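Local coordinates for putative histidinol-phosphate aminotransferase (Erwinia carotovora atroseptica, PDB 3LY1), which binds pyridoxal 5'-phosphate and is probably a transaminase of the class-II aminotransferase family, assigned to the histidinol-phosphate aminotransferase subfamily, at residues N17-N22 with Q339-T344; F127-L132 with E164-S169; V148-P153 with P189-I194; Q274-A279 with I330-P335. All coordinates share one frame; numbering follows the deposited sequence.

Interaction 1 of 4, residues N17-N22 with Q339-T344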
loop_
_atom_site.group_PDB
_atom_site.type_symbol
_atom_site.label_atom_id
_atom_site.label_comp_id
_atom_site.label_asym_id
_atom_site.label_seq_id
_atom_site.Cartn_x
_atom_site.Cartn_y
_atom_site.Cartn_z
ATOM N N ASN A 17 -20.918 1.435 -21.000
ATOM C CA ASN A 17 -19.742 0.625 -21.368
ATOM C C ASN A 17 -18.807 1.466 -22.267
ATOM O O ASN A 17 -18.576 1.142 -23.437
ATOM C CB ASN A 17 -20.189 -0.688 -22.011
ATOM C CG ASN A 17 -19.032 -1.593 -22.387
ATOM O OD1 ASN A 17 -17.944 -1.535 -21.804
ATOM N ND2 ASN A 17 -19.261 -2.440 -23.376
ATOM N N PRO A 18 -18.245 2.544 -21.676
ATOM C CA PRO A 18 -17.502 3.558 -22.414
ATOM C C PRO A 18 -16.110 3.110 -22.801
ATOM O O PRO A 18 -15.570 2.177 -22.214
ATOM C CB PRO A 18 -17.451 4.751 -21.429
ATOM C CG PRO A 18 -17.448 4.139 -20.092
ATOM C CD PRO A 18 -18.257 2.824 -20.224
ATOM N N ILE A 19 -15.533 3.754 -23.810
ATOM C CA ILE A 19 -14.089 3.645 -24.051
ATOM C C ILE A 19 -13.438 4.500 -22.952
ATOM O O ILE A 19 -13.788 5.675 -22.792
ATOM C CB ILE A 19 -13.677 4.189 -25.439
ATOM C CG1 ILE A 19 -14.214 3.285 -26.560
ATOM C CG2 ILE A 19 -12.156 4.334 -25.544
ATOM C CD1 ILE A 19 -14.091 3.885 -27.957
ATOM N N ARG A 20 -12.492 3.903 -22.230
ATOM C CA ARG A 20 -11.899 4.532 -21.055
ATOM C C ARG A 20 -10.485 4.962 -21.411
ATOM O O ARG A 20 -9.581 4.145 -21.434
ATOM C CB ARG A 20 -11.905 3.520 -19.898
ATOM C CG ARG A 20 -13.318 3.262 -19.326
ATOM C CD ARG A 20 -13.399 2.028 -18.428
ATOM N NE ARG A 20 -12.661 2.182 -17.161
ATOM C CZ ARG A 20 -12.691 1.299 -16.162
ATOM N NH1 ARG A 20 -13.435 0.187 -16.261
ATOM N NH2 ARG A 20 -11.993 1.520 -15.059
ATOM N N ILE A 21 -10.312 6.245 -21.737
ATOM C CA ILE A 21 -9.001 6.742 -22.169
ATOM C C ILE A 21 -8.738 7.969 -21.332
ATOM O O ILE A 21 -8.380 9.063 -21.815
ATOM C CB ILE A 21 -8.911 6.991 -23.712
ATOM C CG1 ILE A 21 -10.113 7.797 -24.225
ATOM C CG2 ILE A 21 -8.754 5.636 -24.479
ATOM C CD1 ILE A 21 -10.074 8.094 -25.738
ATOM N N ASN A 22 -8.963 7.767 -20.042
ATOM C CA ASN A 22 -8.974 8.852 -19.073
ATOM C C ASN A 22 -7.849 8.827 -18.030
ATOM O O ASN A 22 -7.559 9.861 -17.438
ATOM C CB ASN A 22 -10.347 8.959 -18.369
ATOM C CG ASN A 22 -10.874 7.629 -17.798
ATOM O OD1 ASN A 22 -10.376 6.519 -18.113
ATOM N ND2 ASN A 22 -11.951 7.744 -16.983
ATOM N N GLN A 339 -9.241 4.162 -33.563
ATOM C CA GLN A 339 -9.923 4.354 -34.854
ATOM C C GLN A 339 -11.377 4.841 -34.680
ATOM O O GLN A 339 -11.841 5.748 -35.370
ATOM C CB GLN A 339 -9.904 3.089 -35.711
ATOM C CG GLN A 339 -10.503 3.342 -37.085
ATOM C CD GLN A 339 -9.671 4.333 -37.895
ATOM O OE1 GLN A 339 -8.446 4.223 -37.940
ATOM N NE2 GLN A 339 -10.333 5.315 -38.520
ATOM N N TRP A 340 -12.098 4.241 -33.755
ATOM C CA TRP A 340 -13.461 4.650 -33.501
ATOM C C TRP A 340 -13.494 6.076 -32.911
ATOM O O TRP A 340 -14.344 6.933 -33.302
ATOM C CB TRP A 340 -14.114 3.656 -32.551
ATOM C CG TRP A 340 -15.560 3.762 -32.531
ATOM C CD1 TRP A 340 -16.451 3.088 -33.337
ATOM C CD2 TRP A 340 -16.329 4.603 -31.692
ATOM N NE1 TRP A 340 -17.729 3.466 -33.022
ATOM C CE2 TRP A 340 -17.679 4.395 -32.016
ATOM C CE3 TRP A 340 -16.008 5.514 -30.690
ATOM C CZ2 TRP A 340 -18.719 5.081 -31.373
ATOM C CZ3 TRP A 340 -17.047 6.196 -30.040
ATOM C CH2 TRP A 340 -18.386 5.970 -30.389
ATOM N N VAL A 341 -12.550 6.344 -32.004
ATOM C CA VAL A 341 -12.487 7.671 -31.400
ATOM C C VAL A 341 -12.131 8.728 -32.460
ATOM O O VAL A 341 -12.782 9.794 -32.510
ATOM C CB VAL A 341 -11.518 7.767 -30.182
ATOM C CG1 VAL A 341 -11.352 9.228 -29.723
ATOM C CG2 VAL A 341 -12.069 6.938 -29.017
ATOM N N ALA A 342 -11.091 8.448 -33.242
ATOM C CA ALA A 342 -10.645 9.306 -34.329
ATOM C C ALA A 342 -11.791 9.616 -35.292
ATOM O O ALA A 342 -12.013 10.764 -35.657
ATOM C CB ALA A 342 -9.483 8.663 -35.099
ATOM N N ASP A 343 -12.546 8.601 -35.701
ATOM C CA ASP A 343 -13.657 8.891 -36.567
ATOM C C ASP A 343 -14.777 9.680 -35.868
ATOM O O ASP A 343 -15.424 10.483 -36.521
ATOM C CB ASP A 343 -14.161 7.635 -37.210
ATOM C CG ASP A 343 -13.161 7.068 -38.187
ATOM O OD1 ASP A 343 -12.448 7.881 -38.827
ATOM O OD2 ASP A 343 -13.091 5.834 -38.289
ATOM N N THR A 344 -14.999 9.466 -34.561
ATOM C CA THR A 344 -15.953 10.277 -33.794
ATOM C C THR A 344 -15.510 11.763 -33.779
ATOM O O THR A 344 -16.320 12.691 -33.933
ATOM C CB THR A 344 -16.141 9.720 -32.358
ATOM O OG1 THR A 344 -16.640 8.378 -32.435
ATOM C CG2 THR A 344 -17.131 10.545 -31.563
#

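Interaction 2 of 4, residues F127-L132 with E164-S169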
loop_
_atom_site.group_PDB
_atom_site.type_symbol
_atom_site.label_atom_id
_atom_site.label_comp_id
_atom_site.label_asym_id
_atom_site.label_seq_id
_atom_site.Cartn_x
_atom_site.Cartn_y
_atom_site.Cartn_z
ATOM N N PHE A 127 9.876 21.800 -20.256
ATOM C CA PHE A 127 10.409 22.218 -18.993
ATOM C C PHE A 127 11.378 23.370 -19.235
ATOM O O PHE A 127 12.127 23.333 -20.192
ATOM C CB PHE A 127 11.200 21.086 -18.346
ATOM C CG PHE A 127 10.379 19.970 -17.774
ATOM C CD1 PHE A 127 9.010 19.900 -17.918
ATOM C CD2 PHE A 127 11.029 18.929 -17.122
ATOM C CE1 PHE A 127 8.311 18.822 -17.357
ATOM C CE2 PHE A 127 10.329 17.864 -16.587
ATOM C CZ PHE A 127 8.989 17.805 -16.716
ATOM N N ASP A 128 11.341 24.388 -18.387
ATOM C CA ASP A 128 12.378 25.406 -18.374
ATOM C C ASP A 128 13.465 24.928 -17.397
ATOM O O ASP A 128 13.477 25.322 -16.221
ATOM C CB ASP A 128 11.778 26.755 -17.978
ATOM C CG ASP A 128 12.810 27.869 -17.900
ATOM O OD1 ASP A 128 13.976 27.659 -18.240
ATOM O OD2 ASP A 128 12.449 28.984 -17.468
ATOM N N ILE A 129 14.380 24.079 -17.888
ATOM C CA ILE A 129 15.442 23.556 -17.022
ATOM C C ILE A 129 16.305 24.661 -16.406
ATOM O O ILE A 129 16.625 24.607 -15.204
ATOM C CB ILE A 129 16.319 22.509 -17.726
ATOM C CG1 ILE A 129 15.454 21.282 -18.018
ATOM C CG2 ILE A 129 17.451 22.075 -16.772
ATOM C CD1 ILE A 129 15.058 20.523 -16.744
ATOM N N GLU A 130 16.644 25.683 -17.191
ATOM C CA GLU A 130 17.399 26.818 -16.627
ATOM C C GLU A 130 16.626 27.527 -15.505
ATOM O O GLU A 130 17.214 27.893 -14.476
ATOM C CB GLU A 130 17.851 27.803 -17.691
ATOM C CG GLU A 130 18.891 27.262 -18.689
ATOM C CD GLU A 130 20.191 26.733 -18.026
ATOM O OE1 GLU A 130 20.630 27.281 -16.990
ATOM O OE2 GLU A 130 20.772 25.759 -18.554
ATOM N N GLY A 131 15.317 27.661 -15.659
ATOM C CA GLY A 131 14.475 28.230 -14.591
ATOM C C GLY A 131 14.429 27.382 -13.324
ATOM O O GLY A 131 14.455 27.895 -12.227
ATOM N N LEU A 132 14.362 26.073 -13.491
ATOM C CA LEU A 132 14.372 25.129 -12.373
ATOM C C LEU A 132 15.726 25.162 -11.648
ATOM O O LEU A 132 15.785 25.191 -10.421
ATOM C CB LEU A 132 14.037 23.712 -12.866
ATOM C CG LEU A 132 12.622 23.525 -13.457
ATOM C CD1 LEU A 132 12.538 22.413 -14.497
ATOM C CD2 LEU A 132 11.603 23.301 -12.361
ATOM N N GLU A 164 21.111 15.367 -16.850
ATOM C CA GLU A 164 22.275 14.692 -16.235
ATOM C C GLU A 164 23.373 15.634 -15.710
ATOM O O GLU A 164 23.858 15.415 -14.596
ATOM C CB GLU A 164 22.882 13.622 -17.143
ATOM C CG GLU A 164 21.975 12.434 -17.393
ATOM C CD GLU A 164 22.513 11.451 -18.441
ATOM O OE1 GLU A 164 23.615 11.690 -19.004
ATOM O OE2 GLU A 164 21.830 10.430 -18.713
ATOM N N PRO A 165 23.762 16.674 -16.475
ATOM C CA PRO A 165 24.832 17.519 -15.940
ATOM C C PRO A 165 24.398 18.357 -14.773
ATOM O O PRO A 165 25.224 18.694 -13.947
ATOM C CB PRO A 165 25.190 18.461 -17.111
ATOM C CG PRO A 165 24.663 17.826 -18.310
ATOM C CD PRO A 165 23.443 17.044 -17.858
ATOM N N TRP A 166 23.126 18.738 -14.727
ATOM C CA TRP A 166 22.601 19.421 -13.541
ATOM C C TRP A 166 22.727 18.531 -12.301
ATOM O O TRP A 166 23.257 18.965 -11.272
ATOM C CB TRP A 166 21.150 19.815 -13.767
ATOM C CG TRP A 166 20.506 20.581 -12.635
ATOM C CD1 TRP A 166 21.125 21.310 -11.654
ATOM C CD2 TRP A 166 19.105 20.718 -12.409
ATOM N NE1 TRP A 166 20.184 21.879 -10.825
ATOM C CE2 TRP A 166 18.937 21.534 -11.272
ATOM C CE3 TRP A 166 17.974 20.240 -13.071
ATOM C CZ2 TRP A 166 17.683 21.888 -10.789
ATOM C CZ3 TRP A 166 16.727 20.579 -12.578
ATOM C CH2 TRP A 166 16.593 21.390 -11.450
ATOM N N ILE A 167 22.293 17.276 -12.427
ATOM C CA ILE A 167 22.319 16.348 -11.281
ATOM C C ILE A 167 23.763 16.013 -10.897
ATOM O O ILE A 167 24.117 15.980 -9.716
ATOM C CB ILE A 167 21.514 15.067 -11.571
ATOM C CG1 ILE A 167 20.041 15.436 -11.811
ATOM C CG2 ILE A 167 21.700 14.016 -10.416
ATOM C CD1 ILE A 167 19.128 14.245 -12.138
ATOM N N ALA A 168 24.599 15.804 -11.904
ATOM C CA ALA A 168 25.988 15.465 -11.695
ATOM C C ALA A 168 26.740 16.616 -11.004
ATOM O O ALA A 168 27.725 16.382 -10.340
ATOM C CB ALA A 168 26.647 15.076 -13.021
ATOM N N SER A 169 26.262 17.856 -11.148
ATOM C CA SER A 169 26.910 19.009 -10.522
ATOM C C SER A 169 26.661 19.064 -9.013
ATOM O O SER A 169 27.258 19.884 -8.340
ATOM C CB SER A 169 26.477 20.336 -11.186
ATOM O OG SER A 169 25.184 20.775 -10.777
#

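Interaction 3 of 4, residues V148-P153 with P189-I194. With PLP (pyridoxal-5'-phosphate), chain E.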
loop_
_atom_site.group_PDB
_atom_site.type_symbol
_atom_site.label_atom_id
_atom_site.label_comp_id
_atom_site.label_asym_id
_atom_site.label_seq_id
_atom_site.Cartn_x
_atom_site.Cartn_y
_atom_site.Cartn_z
ATOM N N VAL A 148 9.321 14.620 -13.874
ATOM C CA VAL A 148 8.600 13.531 -14.529
ATOM C C VAL A 148 9.026 13.482 -15.975
ATOM O O VAL A 148 8.967 14.514 -16.696
ATOM C CB VAL A 148 7.061 13.721 -14.363
ATOM C CG1 VAL A 148 6.327 12.481 -14.955
ATOM C CG2 VAL A 148 6.717 13.953 -12.868
ATOM N N ASN A 149 9.431 12.287 -16.426
ATOM C CA ASN A 149 10.118 12.133 -17.691
ATOM C C ASN A 149 9.860 10.754 -18.233
ATOM O O ASN A 149 10.471 9.815 -17.758
ATOM C CB ASN A 149 11.647 12.288 -17.526
ATOM C CG ASN A 149 12.353 12.628 -18.831
ATOM O OD1 ASN A 149 11.748 13.256 -19.736
ATOM N ND2 ASN A 149 13.630 12.178 -18.970
ATOM N N PRO A 150 8.963 10.610 -19.231
ATOM C CA PRO A 150 8.114 11.583 -19.927
ATOM C C PRO A 150 7.146 12.255 -18.991
ATOM O O PRO A 150 6.690 11.615 -18.080
ATOM C CB PRO A 150 7.331 10.717 -20.927
ATOM C CG PRO A 150 8.167 9.526 -21.169
ATOM C CD PRO A 150 8.886 9.281 -19.854
ATOM N N ASN A 151 6.862 13.529 -19.210
ATOM C CA ASN A 151 5.960 14.286 -18.347
ATOM C C ASN A 151 4.516 13.858 -18.570
ATOM O O ASN A 151 4.148 13.510 -19.669
ATOM C CB ASN A 151 6.135 15.794 -18.589
ATOM C CG ASN A 151 5.436 16.655 -17.537
ATOM O OD1 ASN A 151 5.408 16.315 -16.347
ATOM N ND2 ASN A 151 4.897 17.790 -17.974
ATOM N N ASN A 152 3.727 13.950 -17.512
ATOM C CA ASN A 152 2.279 13.774 -17.533
ATOM C C ASN A 152 1.790 15.098 -17.040
ATOM O O ASN A 152 2.135 15.493 -15.915
ATOM C CB ASN A 152 1.882 12.604 -16.602
ATOM C CG ASN A 152 0.358 12.396 -16.483
ATOM O OD1 ASN A 152 -0.424 13.042 -17.174
ATOM N ND2 ASN A 152 -0.058 11.466 -15.607
ATOM N N PRO A 153 0.971 15.833 -17.846
ATOM C CA PRO A 153 0.118 15.447 -18.953
ATOM C C PRO A 153 0.631 15.690 -20.361
ATOM O O PRO A 153 -0.008 15.232 -21.292
ATOM C CB PRO A 153 -1.119 16.328 -18.719
ATOM C CG PRO A 153 -0.526 17.595 -18.260
ATOM C CD PRO A 153 0.579 17.159 -17.324
ATOM N N PRO A 189 15.445 9.336 -29.070
ATOM C CA PRO A 189 16.784 8.934 -28.620
ATOM C C PRO A 189 17.526 9.954 -27.737
ATOM O O PRO A 189 18.577 9.597 -27.222
ATOM C CB PRO A 189 17.548 8.739 -29.938
ATOM C CG PRO A 189 16.903 9.707 -30.854
ATOM C CD PRO A 189 15.437 9.623 -30.523
ATOM N N ARG A 190 16.991 11.174 -27.551
ATOM C CA ARG A 190 17.563 12.127 -26.594
ATOM C C ARG A 190 17.198 11.727 -25.150
ATOM O O ARG A 190 17.785 12.244 -24.176
ATOM C CB ARG A 190 17.047 13.547 -26.862
ATOM C CG ARG A 190 17.458 14.090 -28.270
ATOM C CD ARG A 190 16.750 15.369 -28.631
ATOM N NE ARG A 190 15.311 15.175 -28.736
ATOM C CZ ARG A 190 14.435 16.115 -29.066
ATOM N NH1 ARG A 190 14.820 17.338 -29.380
ATOM N NH2 ARG A 190 13.141 15.824 -29.093
ATOM N N PHE A 191 16.206 10.843 -25.012
ATOM C CA PHE A 191 15.800 10.340 -23.704
ATOM C C PHE A 191 16.747 9.244 -23.242
ATOM O O PHE A 191 17.088 8.351 -24.017
ATOM C CB PHE A 191 14.380 9.739 -23.731
ATOM C CG PHE A 191 14.004 9.051 -22.422
ATOM C CD1 PHE A 191 13.472 9.782 -21.388
ATOM C CD2 PHE A 191 14.240 7.713 -22.219
ATOM C CE1 PHE A 191 13.151 9.173 -20.179
ATOM C CE2 PHE A 191 13.941 7.090 -21.013
ATOM C CZ PHE A 191 13.385 7.832 -19.986
ATOM N N ARG A 192 17.120 9.326 -21.965
ATOM C CA ARG A 192 17.933 8.319 -21.284
ATOM C C ARG A 192 17.391 8.096 -19.871
ATOM O O ARG A 192 17.105 9.065 -19.167
ATOM C CB ARG A 192 19.408 8.785 -21.209
ATOM C CG ARG A 192 20.344 8.072 -22.156
ATOM C CD ARG A 192 21.476 8.917 -22.732
ATOM N NE ARG A 192 22.023 10.027 -21.945
ATOM C CZ ARG A 192 22.484 11.138 -22.518
ATOM N NH1 ARG A 192 22.409 11.265 -23.834
ATOM N NH2 ARG A 192 22.988 12.136 -21.801
ATOM N N SER A 193 17.244 6.836 -19.452
ATOM C CA SER A 193 16.942 6.561 -18.027
ATOM C C SER A 193 18.092 7.079 -17.147
ATOM O O SER A 193 19.288 7.028 -17.524
ATOM C CB SER A 193 16.677 5.084 -17.729
ATOM O OG SER A 193 16.498 4.876 -16.323
ATOM N N ILE A 194 17.725 7.623 -15.992
ATOM C CA ILE A 194 18.694 8.131 -15.039
ATOM C C ILE A 194 19.344 6.999 -14.261
ATOM O O ILE A 194 20.308 7.208 -13.541
ATOM C CB ILE A 194 18.051 9.169 -14.095
ATOM C CG1 ILE A 194 19.122 10.107 -13.508
ATOM C CG2 ILE A 194 17.165 8.524 -12.992
ATOM C CD1 ILE A 194 19.585 11.146 -14.477
HETATM N N1 PLP E . 3.855 8.958 -11.755
HETATM C C2 PLP E . 3.197 9.430 -12.872
HETATM C C2A PLP E . 3.910 10.411 -13.770
HETATM C C3 PLP E . 1.888 9.007 -13.104
HETATM O O3 PLP E . 1.234 9.486 -14.193
HETATM C C4 PLP E . 1.268 8.111 -12.205
HETATM C C4A PLP E . -0.094 7.541 -12.508
HETATM O O4A PLP E . -0.954 8.356 -12.802
HETATM C C5 PLP E . 1.950 7.654 -11.072
HETATM C C6 PLP E . 3.251 8.114 -10.867
HETATM C C5A PLP E . 1.327 6.707 -10.069
HETATM O O4P PLP E . 0.967 5.419 -10.603
HETATM P P PLP E . 1.003 4.108 -9.694
HETATM O O1P PLP E . 0.698 4.406 -8.259
HETATM O O2P PLP E . 2.405 3.607 -9.917
HETATM O O3P PLP E . -0.043 3.239 -10.372
HETATM O O HOH W 1 16.157 12.035 -20.478
HETATM O O HOH W 2 15.193 10.235 -17.306
#

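Interaction 4 of 4, residues Q274-A279 with I330-P335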
loop_
_atom_site.group_PDB
_atom_site.type_symbol
_atom_site.label_atom_id
_atom_site.label_comp_id
_atom_site.label_asym_id
_atom_site.label_seq_id
_atom_site.Cartn_x
_atom_site.Cartn_y
_atom_site.Cartn_z
ATOM N N GLN A 274 -0.319 6.757 -33.694
ATOM C CA GLN A 274 -0.398 7.249 -35.065
ATOM C C GLN A 274 -1.856 7.426 -35.556
ATOM O O GLN A 274 -2.136 8.346 -36.325
ATOM C CB GLN A 274 0.429 6.358 -35.997
ATOM C CG GLN A 274 1.931 6.347 -35.633
ATOM C CD GLN A 274 2.558 7.739 -35.656
ATOM O OE1 GLN A 274 2.543 8.412 -36.680
ATOM N NE2 GLN A 274 3.093 8.179 -34.520
ATOM N N ILE A 275 -2.770 6.586 -35.092
ATOM C CA ILE A 275 -4.174 6.759 -35.452
ATOM C C ILE A 275 -4.735 8.073 -34.922
ATOM O O ILE A 275 -5.419 8.795 -35.636
ATOM C CB ILE A 275 -5.034 5.601 -34.938
ATOM C CG1 ILE A 275 -4.645 4.333 -35.695
ATOM C CG2 ILE A 275 -6.555 5.878 -35.138
ATOM C CD1 ILE A 275 -5.247 3.060 -35.098
ATOM N N LEU A 276 -4.445 8.381 -33.666
ATOM C CA LEU A 276 -4.880 9.647 -33.098
ATOM C C LEU A 276 -4.213 10.857 -33.773
ATOM O O LEU A 276 -4.909 11.853 -34.073
ATOM C CB LEU A 276 -4.676 9.652 -31.588
ATOM C CG LEU A 276 -5.092 10.949 -30.880
ATOM C CD1 LEU A 276 -6.570 11.312 -31.094
ATOM C CD2 LEU A 276 -4.784 10.754 -29.409
ATOM N N LEU A 277 -2.897 10.769 -34.011
ATOM C CA LEU A 277 -2.122 11.867 -34.623
ATOM C C LEU A 277 -2.621 12.166 -36.049
ATOM O O LEU A 277 -2.743 13.340 -36.411
ATOM C CB LEU A 277 -0.605 11.592 -34.612
ATOM C CG LEU A 277 0.093 11.436 -33.235
ATOM C CD1 LEU A 277 1.635 11.499 -33.343
ATOM C CD2 LEU A 277 -0.420 12.478 -32.214
ATOM N N LYS A 278 -2.958 11.122 -36.804
ATOM C CA LYS A 278 -3.535 11.271 -38.148
ATOM C C LYS A 278 -4.811 12.110 -38.077
ATOM O O LYS A 278 -4.991 13.031 -38.858
ATOM C CB LYS A 278 -3.835 9.895 -38.778
ATOM C CG LYS A 278 -4.163 9.925 -40.284
ATOM C CD LYS A 278 -4.503 8.531 -40.846
ATOM C CE LYS A 278 -5.344 8.587 -42.134
ATOM N NZ LYS A 278 -4.687 9.382 -43.203
ATOM N N ALA A 279 -5.702 11.792 -37.125
ATOM C CA ALA A 279 -6.942 12.584 -36.923
ATOM C C ALA A 279 -6.669 14.053 -36.544
ATOM O O ALA A 279 -7.317 14.959 -37.083
ATOM C CB ALA A 279 -7.891 11.911 -35.896
ATOM N N ILE A 330 -5.539 12.898 -23.876
ATOM C CA ILE A 330 -6.285 11.778 -24.370
ATOM C C ILE A 330 -5.419 10.540 -24.199
ATOM O O ILE A 330 -4.381 10.438 -24.830
ATOM C CB ILE A 330 -6.551 11.907 -25.891
ATOM C CG1 ILE A 330 -7.274 13.201 -26.233
ATOM C CG2 ILE A 330 -7.310 10.684 -26.393
ATOM C CD1 ILE A 330 -8.614 13.406 -25.531
ATOM N N SER A 331 -5.802 9.600 -23.340
ATOM C CA SER A 331 -5.009 8.350 -23.250
ATOM C C SER A 331 -5.142 7.488 -24.511
ATOM O O SER A 331 -6.144 7.515 -25.244
ATOM C CB SER A 331 -5.321 7.528 -21.963
ATOM O OG SER A 331 -5.400 8.413 -20.819
ATOM N N LEU A 332 -4.136 6.683 -24.759
ATOM C CA LEU A 332 -4.165 5.859 -25.955
ATOM C C LEU A 332 -4.808 4.515 -25.638
ATOM O O LEU A 332 -4.325 3.761 -24.801
ATOM C CB LEU A 332 -2.784 5.731 -26.554
ATOM C CG LEU A 332 -2.130 7.018 -27.074
ATOM C CD1 LEU A 332 -0.688 6.747 -27.590
ATOM C CD2 LEU A 332 -2.963 7.691 -28.155
ATOM N N GLY A 333 -5.956 4.277 -26.264
ATOM C CA GLY A 333 -6.651 2.989 -26.204
ATOM C C GLY A 333 -6.085 1.978 -27.182
ATOM O O GLY A 333 -5.021 2.181 -27.760
ATOM N N THR A 334 -6.798 0.869 -27.374
ATOM C CA THR A 334 -6.366 -0.143 -28.340
ATOM C C THR A 334 -6.496 0.501 -29.723
ATOM O O THR A 334 -7.203 1.510 -29.853
ATOM C CB THR A 334 -7.244 -1.415 -28.305
ATOM O OG1 THR A 334 -8.572 -1.111 -28.766
ATOM C CG2 THR A 334 -7.296 -2.004 -26.890
ATOM N N PRO A 335 -5.815 -0.062 -30.743
ATOM C CA PRO A 335 -5.922 0.525 -32.097
ATOM C C PRO A 335 -7.382 0.644 -32.584
ATOM O O PRO A 335 -7.774 1.672 -33.156
ATOM C CB PRO A 335 -5.073 -0.440 -32.960
ATOM C CG PRO A 335 -3.971 -0.898 -31.950
ATOM C CD PRO A 335 -4.762 -1.107 -30.675
#

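Interaction 1 of 4, residues N17-N22 with Q339-T344
The Trp340 indole meets Ile19 obliquely, CE3 of its six-membered ring lying 3.7 Å from Ile19 CD1. One face of the same ring carries a hydroxyl from its own helix: Thr344 OG1 sits 3.2 Å above the plane, displaced toward the rim. Thr344 OG1 donates to Trp340 O at 2.8 Å; Thr344 N donates to the same oxygen from the opposite face of its plane. Two donors of Thr344 thus grip Trp340 O, and the OG1 bond keeps the hydroxyl over the indole. Phe10 of the N-terminal arm also meets the indole, their planes about 50° apart. Deeper in, Val341 CG2 touches both isoleucine ends, 3.8 Å from Ile19 CD1 and 4.0 Å from Ile21 CD1. Ile21 and Val341 reach for each other tip to tip, whereas Ile19 runs across both helix residues at a slant. In Ile21, CG1 stands between backbone N and carbonyl carbon (chi1 48°) and the outer torsion is extended, which carries CD1 out to the valine. The contact is purely apolar. It seats the short strand 19-20, paired in parallel with strand 315-316, against helix 335-350, whose Ala342 packs on helix 259-283.

Interaction 2 of 4, residues F127-L132 with E164-S169
Trp166, Leu132 and Ile129 make up this contact, with the indole of Trp166 contributing about half of the buried surface. Its six-membered ring packs against the first turn of helix 129-137. CH2 lies 3.7 Å from Leu132 CB, while CZ2 comes to 3.8 Å from Leu132 O, so the ring packs against the root and backbone of the leucine. The tryptophan gets there because CG is anti to its backbone N (chi1 -178°), which throws the indole outward across the gap between the helices. Ile129 adds a looser touch: its methyl CG2 is 4.2 Å from Trp166 CE3, the two side chains crossing at a slant. No hydrogen bond joins the segments, but each carries a local one of its own. Asp128 is the N-cap of helix 129-137, its OD1 accepting from Gly131 N at 2.9 Å, with the donor well above the carboxylate plane. In the other segment, Ser169 OG donates to Trp166 O at 2.7 Å. Further along helix 129-137, Lys133 and Val136 also touch the indole, and Phe176 of strand 174-179 meets it edge-to-face. Leu132 also packs on strands 94-98 and 115-119, which together with the Trp166 contact to Phe176 places both helices, 129-137 and 160-168, against the large mixed sheet.

Interaction 3 of 4, residues V148-P153 with P189-I194
Asn149, just past strand 143-148, reaches toward Phe191, its CG anti to the backbone N (chi1 -159°). From CB the side chain leads to CG, which lies in the plane of the phenyl ring at its edge, 3.8 Å from Phe191 CE1. OD1 turns elsewhere and accepts from Thr158 N. The other branch, ND2, passes 3.3 Å from Phe191 CE1, with amide and ring planes 52° apart. ND2 also donates to two waters that carry the contact on to the backbone of Arg192: one, 2.9 Å from Asn149 ND2, accepts in turn from Arg192 N, and the second, 3.0 Å from Asn149 ND2, donates to Arg192 O. The amide is therefore gripped through both its oxygen and its nitrogen, which holds its rotation. Pro150 follows a cis peptide bond, and Pro150 CD stands 4.3 Å from Phe191 CE1. Farther along the same loop, Asn152 ND2 donates to the phenolic O3 of pyridoxal phosphate at 2.8 Å, and Val148 CG1 lies 3.4 Å from the cofactor methyl C2A. An asparagine bonded to O3 is characteristic of the cofactor site in fold-type I aminotransferases, here on a loop leaving the C-terminal end of a central strand.

Interaction 4 of 4, residues Q274-A279 with I330-P335
Aliphatic contacts dominate, and Leu276 is their centre: its CD2 methyl lies 3.8 Å from Leu332 CD2 and 3.9 Å from Ile330 CG2. One methyl of the helix thus meets two residues spaced two apart on the strand and its exit, with both pairs of side chains running across each other at a slant. CG of Leu276 is anti to its backbone N (chi1 180°), which directs the branch at the strand. The second apolar patch is Ile275 CD1 against Pro335 CB at 4.1 Å. That same methyl comes still closer to a polar atom, Pro335 O at 3.5 Å, so the isoleucine end rests on the backbone of the first turn of helix 335-350. Hydrogen bonds are absent between the segments themselves, but nearby ones pin the turn: Gly333 O accepts from Ser272 OG of helix 259-283, Thr334 N donates to Glu337 OE1, and the side chain of Thr334, the N-cap of helix 335-350, caps a backbone N of its first turn. Ile330 pairs with Val295 in the two-stranded antiparallel sheet 294-298/327-331. A helix packed on a two-stranded antiparallel sheet, followed by a C-terminal helix, is consistent with the small C-terminal domain of fold-type I aminotransferases.

How the interactions relate
From the N terminus, interaction 1 opens first at 17-22 and closes last at 339-344, so its long loop encloses the other three. Interaction 2 starts next, at 127-132, and interaction 3 opens at 148-153 before 2 closes at 164-169 and 3 at 189-194; the two cross, and Glu164 forms a salt bridge with Arg192 between them. Both tie the surroundings of the large mixed sheet, interaction 3 beside the cofactor, its centre about 13 Å from that of interaction 2. Interaction 4 follows in series, closing at 330-335 and joining helix 259-283 to strand 327-331. It touches interaction 1 through Ile21 O and Ser331 N, so the N-terminal strand, strand 327-331 and the last two long helices are tied together.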